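Local coordinates for protein putative mannose-1-phosphate guanylyl transferase (Thermus thermophilus, PDB 2CU2) that probably transfers a guanylyl group from GTP to mannose 1-phosphate, making GDP-mannose, at residues A[1-6]-A[98-104]. Sequence-based numbering, arbitrary orientation.
Sequences MKTYAL and EGAERLL
K2 O is gripped by two successive amides, E101 N at 2.8 Å and, in a longer, more bent bond, R102 N at 3.3 Å. E101 OE1 takes K2 N at 3.0 Å from above the carboxylate plane. Beyond this clasp the strands run parallel, Y4 N bonding to R102 O, L104 N to Y4 O and L6 N to L104 O. The bend of R102 at chi2 (-77°) brings its guanidinium beneath M1 SD, which sits over the centre of one face, 3.7 Å from R102 CZ; NH1 holds E101 O almost in the guanidinium plane, and NE holds L126 O. Were R102 cut back to an alanine, the M1 thioether would probably lose the flat group it lies on, and E101 O and L126 O a donor each. E98 CB makes a CH-pi contact over one face of the Y4 ring, 4.2 Å from its centroid. With CG anti to the backbone N (chi1 -174°) and its chain then extended, K2 NZ reaches E98 O at 3.2 Å. G99 closes helix 83-98 in a Schellman motif; that helix makes the beta-alpha-beta crossover from strand 74-78 to 102-107, giving the order 74-78, 54-59, 3-8, 102-107 of the Rossmann-like GT-A fold.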
# COMPACT_ATOMS: atom_id res chain seq x y z
N MET A 1 -41.05 -24.67 16.76
CA MET A 1 -42.25 -23.99 16.27
C MET A 1 -41.97 -23.21 14.99
O MET A 1 -40.89 -23.26 14.41
CB MET A 1 -42.73 -23.02 17.36
CG MET A 1 -41.83 -23.03 18.60
SD MET A 1 -42.30 -21.74 19.76
CE MET A 1 -43.78 -22.52 20.43
N LYS A 2 -43.01 -22.50 14.52
CA LYS A 2 -42.80 -21.61 13.38
C LYS A 2 -42.02 -20.36 13.80
O LYS A 2 -42.55 -19.45 14.43
CB LYS A 2 -44.17 -21.20 12.83
CG LYS A 2 -44.06 -20.39 11.54
CD LYS A 2 -45.34 -20.41 10.71
CE LYS A 2 -45.08 -20.17 9.21
NZ LYS A 2 -46.31 -19.74 8.55
N THR A 3 -40.75 -20.41 13.43
CA THR A 3 -39.82 -19.34 13.76
C THR A 3 -39.33 -18.61 12.51
O THR A 3 -38.95 -19.24 11.52
CB THR A 3 -38.59 -19.88 14.51
OG1 THR A 3 -39.00 -20.52 15.72
CG2 THR A 3 -37.63 -18.74 14.85
N TYR A 4 -39.36 -17.29 12.56
CA TYR A 4 -38.87 -16.49 11.46
C TYR A 4 -37.56 -15.87 11.93
O TYR A 4 -37.33 -15.73 13.13
CB TYR A 4 -39.87 -15.39 11.08
CG TYR A 4 -40.76 -15.77 9.91
CD1 TYR A 4 -41.67 -16.83 10.01
CD2 TYR A 4 -40.67 -15.11 8.69
CE1 TYR A 4 -42.45 -17.22 8.93
CE2 TYR A 4 -41.44 -15.49 7.60
CZ TYR A 4 -42.33 -16.54 7.72
OH TYR A 4 -43.08 -16.93 6.64
N ALA A 5 -36.70 -15.51 10.99
CA ALA A 5 -35.43 -14.91 11.34
C ALA A 5 -35.25 -13.61 10.57
O ALA A 5 -35.47 -13.56 9.36
CB ALA A 5 -34.29 -15.88 11.00
N LEU A 6 -34.89 -12.56 11.30
CA LEU A 6 -34.64 -11.27 10.68
C LEU A 6 -33.13 -11.05 10.69
O LEU A 6 -32.51 -10.98 11.76
CB LEU A 6 -35.31 -10.13 11.46
CG LEU A 6 -34.91 -8.74 10.94
CD1 LEU A 6 -35.57 -8.50 9.58
CD2 LEU A 6 -35.32 -7.65 11.92
N GLU A 98 -47.43 -13.30 9.18
CA GLU A 98 -46.99 -14.62 8.73
C GLU A 98 -47.40 -15.69 9.74
O GLU A 98 -47.33 -16.89 9.50
CB GLU A 98 -45.47 -14.61 8.57
CG GLU A 98 -45.02 -14.11 7.19
CD GLU A 98 -45.81 -14.84 6.12
OE1 GLU A 98 -46.09 -16.02 6.29
OE2 GLU A 98 -46.12 -14.22 5.11
N GLY A 99 -47.81 -15.21 10.93
CA GLY A 99 -48.30 -16.13 11.96
C GLY A 99 -47.15 -16.79 12.72
O GLY A 99 -47.27 -17.87 13.27
N ALA A 100 -46.00 -16.10 12.72
CA ALA A 100 -44.83 -16.66 13.39
C ALA A 100 -44.98 -16.67 14.91
O ALA A 100 -45.51 -15.75 15.51
CB ALA A 100 -43.61 -15.82 12.99
N GLU A 101 -44.51 -17.74 15.53
CA GLU A 101 -44.57 -17.89 16.98
C GLU A 101 -43.30 -17.34 17.62
O GLU A 101 -43.27 -17.03 18.81
CB GLU A 101 -44.72 -19.36 17.36
CG GLU A 101 -46.04 -19.99 16.98
CD GLU A 101 -45.95 -21.50 16.94
OE1 GLU A 101 -45.65 -22.05 15.86
OE2 GLU A 101 -46.17 -22.14 17.99
N ARG A 102 -42.25 -17.25 16.81
CA ARG A 102 -40.97 -16.75 17.30
C ARG A 102 -40.25 -15.95 16.23
O ARG A 102 -40.32 -16.28 15.03
CB ARG A 102 -40.07 -17.93 17.71
CG ARG A 102 -40.51 -18.67 18.96
CD ARG A 102 -40.16 -17.89 20.21
NE ARG A 102 -40.42 -18.68 21.42
CZ ARG A 102 -41.62 -18.87 21.94
NH1 ARG A 102 -42.69 -18.33 21.37
NH2 ARG A 102 -41.76 -19.62 23.04
N LEU A 103 -39.57 -14.90 16.65
CA LEU A 103 -38.79 -14.09 15.73
C LEU A 103 -37.38 -13.97 16.29
O LEU A 103 -37.17 -13.59 17.45
CB LEU A 103 -39.39 -12.70 15.54
CG LEU A 103 -38.55 -11.81 14.62
CD1 LEU A 103 -38.45 -12.44 13.24
CD2 LEU A 103 -39.15 -10.41 14.54
N LEU A 104 -36.41 -14.32 15.46
CA LEU A 104 -35.01 -14.26 15.84
C LEU A 104 -34.44 -13.04 15.11
O LEU A 104 -34.67 -12.86 13.91
CB LEU A 104 -34.34 -15.55 15.38
CG LEU A 104 -33.15 -16.13 16.14
CD1 LEU A 104 -33.38 -16.05 17.65
CD2 LEU A 104 -32.97 -17.57 15.69